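Local atomic coordinates of tyrosine--tRNA ligase (Aeropyrum pernix, PDB entry 2CYA), a protein that catalyses, in all likelihood, the two-step attachment of tyrosine to its cognate tRNA, activating the amino acid with ATP before transferring it to the acceptor end. Residues A[40-45]-A[71-76]; A[128-133]-A[169-174]. All coordinates share one frame; numbering follows the deposited sequence.

Contact 1 (A[40-45]-A[71-76]); sequences IGYEPS and VLEATW
With CG wedged between its backbone N and carbonyl carbon (chi1 80°), the phenol of Y42 swings over toward strand 71-73, where V71 has turned CG1 beside its own carbonyl carbon (chi1 170°). The methyl meets the ring at its edge, near the ring plane, V71 CG1 lying 3.7 Å from Y42 CE2. These are the neighbouring parallel strands of a beta-alpha-beta unit in the Rossmann-type catalytic core of a class I synthetase, helix 51-64 making the crossover between them. Their backbones zip together in register: L72 N gives a nearly straight bond to I40 O (2.8 Å), and L72 O takes a longer one from Y42 N (3.3 Å). One step on, beyond the strand, A74 N bonds Y42 O at 3.0 Å, less straight than the other two. I40 and V71 lie side by side on the same sheet face as Y42, their CG2 methyls in contact at 4.0 Å. E73 also runs alongside Y42, its carboxylate plane almost perpendicular to the ring (89°), and forms a salt bridge with R99 of helix 88-104. A water joins the pair, accepting from Y42 OH at 2.6 Å and donating to E73 OE2 at 2.7 Å. Replacing Y42 with an alanine would probably leave V71 CG1 without the ring edge it rests on and this water without one of its anchors. Past the strand ends, the E43 carboxylate is hydrogen-bonded to Y165, predicted to bind tyrosine, and salt-bridged to K83, while P44 rests CD against A74 O at 3.8 Å.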
loop_
_atom_site.group_PDB
_atom_site.type_symbol
_atom_site.label_atom_id
_atom_site.label_comp_id
_atom_site.label_asym_id
_atom_site.label_seq_id
_atom_site.Cartn_x
_atom_site.Cartn_y
_atom_site.Cartn_z
ATOM N N ILE A 40 -9.062 -18.383 -6.693
ATOM C CA ILE A 40 -10.219 -17.533 -6.476
ATOM C C ILE A 40 -9.853 -16.893 -5.133
ATOM O O ILE A 40 -9.259 -17.545 -4.250
ATOM C CB ILE A 40 -11.595 -18.245 -6.340
ATOM C CG1 ILE A 40 -12.674 -17.156 -6.212
ATOM C CG2 ILE A 40 -11.622 -19.195 -5.155
ATOM C CD1 ILE A 40 -14.155 -17.656 -6.130
ATOM N N GLY A 41 -10.129 -15.602 -5.021
ATOM C CA GLY A 41 -9.861 -14.893 -3.795
ATOM C C GLY A 41 -11.214 -14.391 -3.349
ATOM O O GLY A 41 -11.971 -13.832 -4.151
ATOM N N TYR A 42 -11.532 -14.574 -2.081
ATOM C CA TYR A 42 -12.818 -14.123 -1.587
ATOM C C TYR A 42 -12.664 -13.590 -0.176
ATOM O O TYR A 42 -11.789 -14.031 0.569
ATOM C CB TYR A 42 -13.806 -15.295 -1.586
ATOM C CG TYR A 42 -13.632 -16.209 -0.402
ATOM C CD1 TYR A 42 -14.421 -16.058 0.737
ATOM C CD2 TYR A 42 -12.614 -17.180 -0.382
ATOM C CE1 TYR A 42 -14.202 -16.850 1.881
ATOM C CE2 TYR A 42 -12.389 -17.976 0.755
ATOM C CZ TYR A 42 -13.190 -17.801 1.877
ATOM O OH TYR A 42 -12.994 -18.582 3.000
ATOM N N GLU A 43 -13.532 -12.656 0.193
ATOM C CA GLU A 43 -13.512 -12.090 1.532
ATOM C C GLU A 43 -14.338 -12.975 2.471
ATOM O O GLU A 43 -15.521 -13.216 2.214
ATOM C CB GLU A 43 -14.131 -10.676 1.539
ATOM C CG GLU A 43 -13.328 -9.574 0.841
ATOM C CD GLU A 43 -14.096 -8.250 0.789
ATOM O OE1 GLU A 43 -14.795 -7.905 1.763
ATOM O OE2 GLU A 43 -14.005 -7.542 -0.228
ATOM N N PRO A 44 -13.723 -13.499 3.548
ATOM C CA PRO A 44 -14.508 -14.333 4.470
ATOM C C PRO A 44 -15.235 -13.281 5.310
ATOM O O PRO A 44 -14.765 -12.865 6.382
ATOM C CB PRO A 44 -13.438 -15.087 5.268
ATOM C CG PRO A 44 -12.185 -15.027 4.370
ATOM C CD PRO A 44 -12.274 -13.626 3.811
ATOM N N SER A 45 -16.371 -12.834 4.798
ATOM C CA SER A 45 -17.123 -11.760 5.411
ATOM C C SER A 45 -18.357 -12.118 6.223
ATOM O O SER A 45 -19.108 -11.219 6.618
ATOM C CB SER A 45 -17.530 -10.783 4.319
ATOM O OG SER A 45 -18.296 -11.472 3.347
ATOM N N VAL A 71 -7.123 -21.335 -3.152
ATOM C CA VAL A 71 -8.216 -20.486 -2.718
ATOM C C VAL A 71 -7.519 -19.496 -1.780
ATOM O O VAL A 71 -6.836 -19.899 -0.833
ATOM C CB VAL A 71 -9.327 -21.256 -1.938
ATOM C CG1 VAL A 71 -10.299 -20.248 -1.310
ATOM C CG2 VAL A 71 -10.128 -22.191 -2.895
ATOM N N LEU A 72 -7.640 -18.209 -2.066
ATOM C CA LEU A 72 -7.015 -17.220 -1.187
ATOM C C LEU A 72 -8.047 -16.695 -0.198
ATOM O O LEU A 72 -9.018 -16.057 -0.594
ATOM C CB LEU A 72 -6.444 -16.029 -1.978
ATOM C CG LEU A 72 -5.876 -14.941 -1.043
ATOM C CD1 LEU A 72 -4.591 -15.485 -0.400
ATOM C CD2 LEU A 72 -5.586 -13.605 -1.807
ATOM N N GLU A 73 -7.849 -16.974 1.082
ATOM C CA GLU A 73 -8.768 -16.464 2.095
ATOM C C GLU A 73 -8.279 -15.035 2.260
ATOM O O GLU A 73 -7.322 -14.787 2.982
ATOM C CB GLU A 73 -8.622 -17.294 3.379
ATOM C CG GLU A 73 -8.979 -18.755 3.085
ATOM C CD GLU A 73 -8.647 -19.729 4.186
ATOM O OE1 GLU A 73 -7.771 -19.420 5.028
ATOM O OE2 GLU A 73 -9.254 -20.832 4.188
ATOM N N ALA A 74 -8.932 -14.112 1.552
ATOM C CA ALA A 74 -8.549 -12.697 1.527
ATOM C C ALA A 74 -8.927 -11.954 2.795
ATOM O O ALA A 74 -9.741 -11.024 2.764
ATOM C CB ALA A 74 -9.181 -12.027 0.324
ATOM N N THR A 75 -8.317 -12.363 3.903
ATOM C CA THR A 75 -8.623 -11.787 5.198
ATOM C C THR A 75 -8.289 -10.310 5.328
ATOM O O THR A 75 -9.064 -9.561 5.922
ATOM C CB THR A 75 -7.920 -12.561 6.331
ATOM O OG1 THR A 75 -6.503 -12.448 6.181
ATOM C CG2 THR A 75 -8.329 -14.052 6.294
ATOM N N TRP A 76 -7.156 -9.887 4.771
ATOM C CA TRP A 76 -6.780 -8.481 4.854
ATOM C C TRP A 76 -7.745 -7.624 4.031
ATOM O O TRP A 76 -8.073 -6.497 4.400
ATOM C CB TRP A 76 -5.320 -8.292 4.397
ATOM C CG TRP A 76 -4.341 -8.699 5.468
ATOM C CD1 TRP A 76 -4.421 -9.795 6.282
ATOM C CD2 TRP A 76 -3.141 -8.008 5.847
ATOM N NE1 TRP A 76 -3.346 -9.830 7.144
ATOM C CE2 TRP A 76 -2.549 -8.742 6.900
ATOM C CE3 TRP A 76 -2.511 -6.838 5.401
ATOM C CZ2 TRP A 76 -1.359 -8.342 7.514
ATOM C CZ3 TRP A 76 -1.320 -6.440 6.013
ATOM C CH2 TRP A 76 -0.760 -7.191 7.054
HETATM O O HOH W 1 -11.773 -20.910 3.274
#

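Contact 2 (A[128-133]-A[169-174]); sequences GLVIRV and QVSDIF
S171 pushes its hydroxyl against V130, OG lying 3.2 Å from V130 CA and 3.3 Å from V130 CG2. The oxygen makes its hydrogen bond back within its own helix, to L167 O, so toward helix 124-135 it acts as a small, snug filler. With OG beside its own backbone N (chi1 -62°), S171 presents it where the two backbones come closest, the V130 and S171 CA atoms 5.5 Å apart. The helix segments cross steeply, at 119°, with their axes 8.9 Å apart at closest approach. Larger apolar groups close in around the serine. V133 splits its methyls: CG1 meets V170 CG1 at 4.1 Å, while CG2 touches the edge of the F174 ring, in the ring plane, at 3.9 Å from CD2. L129 crosses F174 nearer the backbone, CD1 resting on F174 CB at 4.0 Å. Q169 and D172, predicted to bind tyrosine, sit on this same turn of helix 161-175; D172 is also tied to Y126 of helix 124-135. Helix 188-198 packs against V170 and F174, and R132 touches Y79 of the second subunit, placing helix 124-135 between helix 161-175 and the dimer partner.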
loop_
_atom_site.group_PDB
_atom_site.type_symbol
_atom_site.label_atom_id
_atom_site.label_comp_id
_atom_site.label_asym_id
_atom_site.label_seq_id
_atom_site.Cartn_x
_atom_site.Cartn_y
_atom_site.Cartn_z
ATOM N N GLY A 128 6.526 -5.658 -2.328
ATOM C CA GLY A 128 7.347 -5.131 -3.404
ATOM C C GLY A 128 6.520 -5.070 -4.688
ATOM O O GLY A 128 6.644 -4.107 -5.476
ATOM N N LEU A 129 5.666 -6.085 -4.899
ATOM C CA LEU A 129 4.789 -6.153 -6.087
ATOM C C LEU A 129 3.663 -5.148 -5.966
ATOM O O LEU A 129 3.250 -4.534 -6.950
ATOM C CB LEU A 129 4.152 -7.553 -6.254
ATOM C CG LEU A 129 4.770 -8.604 -7.180
ATOM C CD1 LEU A 129 4.006 -9.931 -7.041
ATOM C CD2 LEU A 129 4.703 -8.119 -8.624
ATOM N N VAL A 130 3.115 -4.998 -4.769
ATOM C CA VAL A 130 2.057 -4.017 -4.609
ATOM C C VAL A 130 2.582 -2.640 -5.047
ATOM O O VAL A 130 1.858 -1.847 -5.657
ATOM C CB VAL A 130 1.573 -3.961 -3.155
ATOM C CG1 VAL A 130 0.727 -2.730 -2.939
ATOM C CG2 VAL A 130 0.756 -5.223 -2.848
ATOM N N ILE A 131 3.848 -2.364 -4.757
ATOM C CA ILE A 131 4.422 -1.081 -5.154
ATOM C C ILE A 131 4.687 -0.997 -6.659
ATOM O O ILE A 131 4.371 0.007 -7.303
ATOM C CB ILE A 131 5.724 -0.798 -4.391
ATOM C CG1 ILE A 131 5.395 -0.569 -2.912
ATOM C CG2 ILE A 131 6.407 0.434 -4.968
ATOM C CD1 ILE A 131 6.599 -0.290 -2.073
ATOM N N ARG A 132 5.265 -2.043 -7.227
ATOM C CA ARG A 132 5.519 -2.026 -8.657
ATOM C C ARG A 132 4.200 -1.901 -9.427
ATOM O O ARG A 132 4.119 -1.201 -10.450
ATOM C CB ARG A 132 6.303 -3.271 -9.040
ATOM C CG ARG A 132 7.754 -3.176 -8.567
ATOM C CD ARG A 132 8.425 -4.512 -8.561
ATOM N NE ARG A 132 8.079 -5.255 -9.759
ATOM C CZ ARG A 132 8.100 -6.580 -9.834
ATOM N NH1 ARG A 132 8.460 -7.296 -8.767
ATOM N NH2 ARG A 132 7.737 -7.185 -10.962
ATOM N N VAL A 133 3.150 -2.546 -8.927
ATOM C CA VAL A 133 1.863 -2.446 -9.589
ATOM C C VAL A 133 1.339 -1.023 -9.478
ATOM O O VAL A 133 0.815 -0.484 -10.439
ATOM C CB VAL A 133 0.811 -3.404 -8.982
ATOM C CG1 VAL A 133 -0.550 -3.073 -9.547
ATOM C CG2 VAL A 133 1.170 -4.864 -9.303
ATOM N N GLN A 169 -5.239 -6.887 -4.741
ATOM C CA GLN A 169 -5.936 -7.936 -5.477
ATOM C C GLN A 169 -5.083 -8.355 -6.670
ATOM O O GLN A 169 -4.790 -9.541 -6.846
ATOM C CB GLN A 169 -7.319 -7.446 -5.926
ATOM C CG GLN A 169 -8.175 -8.555 -6.548
ATOM C CD GLN A 169 -9.674 -8.307 -6.392
ATOM O OE1 GLN A 169 -10.106 -7.201 -6.040
ATOM N NE2 GLN A 169 -10.474 -9.343 -6.651
ATOM N N VAL A 170 -4.649 -7.381 -7.463
ATOM C CA VAL A 170 -3.803 -7.657 -8.623
ATOM C C VAL A 170 -2.479 -8.307 -8.173
ATOM O O VAL A 170 -1.982 -9.245 -8.807
ATOM C CB VAL A 170 -3.488 -6.349 -9.392
ATOM C CG1 VAL A 170 -2.483 -6.612 -10.492
ATOM C CG2 VAL A 170 -4.772 -5.765 -9.974
ATOM N N SER A 171 -1.908 -7.820 -7.074
ATOM C CA SER A 171 -0.651 -8.376 -6.613
ATOM C C SER A 171 -0.786 -9.813 -6.138
ATOM O O SER A 171 0.167 -10.576 -6.228
ATOM C CB SER A 171 -0.053 -7.505 -5.500
ATOM O OG SER A 171 0.224 -6.208 -5.996
ATOM N N ASP A 172 -1.955 -10.163 -5.601
ATOM C CA ASP A 172 -2.213 -11.526 -5.143
ATOM C C ASP A 172 -2.083 -12.460 -6.348
ATOM O O ASP A 172 -1.463 -13.523 -6.261
ATOM C CB ASP A 172 -3.641 -11.679 -4.591
ATOM C CG ASP A 172 -3.867 -10.940 -3.288
ATOM O OD1 ASP A 172 -2.892 -10.635 -2.577
ATOM O OD2 ASP A 172 -5.041 -10.685 -2.957
ATOM N N ILE A 173 -2.705 -12.057 -7.459
ATOM C CA ILE A 173 -2.688 -12.824 -8.705
ATOM C C ILE A 173 -1.258 -12.970 -9.220
ATOM O O ILE A 173 -0.827 -14.074 -9.533
ATOM C CB ILE A 173 -3.580 -12.130 -9.797
ATOM C CG1 ILE A 173 -5.057 -12.240 -9.390
ATOM C CG2 ILE A 173 -3.351 -12.751 -11.182
ATOM C CD1 ILE A 173 -5.979 -11.310 -10.173
ATOM N N PHE A 174 -0.510 -11.872 -9.297
ATOM C CA PHE A 174 0.862 -11.977 -9.800
ATOM C C PHE A 174 1.761 -12.750 -8.829
ATOM O O PHE A 174 2.546 -13.613 -9.242
ATOM C CB PHE A 174 1.484 -10.592 -10.065
ATOM C CG PHE A 174 0.755 -9.758 -11.109
ATOM C CD1 PHE A 174 0.096 -10.357 -12.184
ATOM C CD2 PHE A 174 0.801 -8.360 -11.047
ATOM C CE1 PHE A 174 -0.501 -9.585 -13.178
ATOM C CE2 PHE A 174 0.206 -7.566 -12.038
ATOM C CZ PHE A 174 -0.447 -8.172 -13.106
#

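Contact 1 closes before contact 2 opens along the chain, and they lie about 16 Å apart between centres, on the same side of the chain's centre, both in the catalytic core of this class I synthetase. Contact 1 joins two inner strands of the parallel part of the main sheet; contact 2 joins two helices farther out. They meet directly where L72 CD2 packs 3.2 Å from D172 OD2, so strand 68-73 backs a predicted tyrosine-binding residue carried by helix 161-175. The dimer links them again: W76 of one subunit packs on I131 of the other. Sheet, the helix that probably lines the tyrosine pocket, and subunit interface are thus close neighbours.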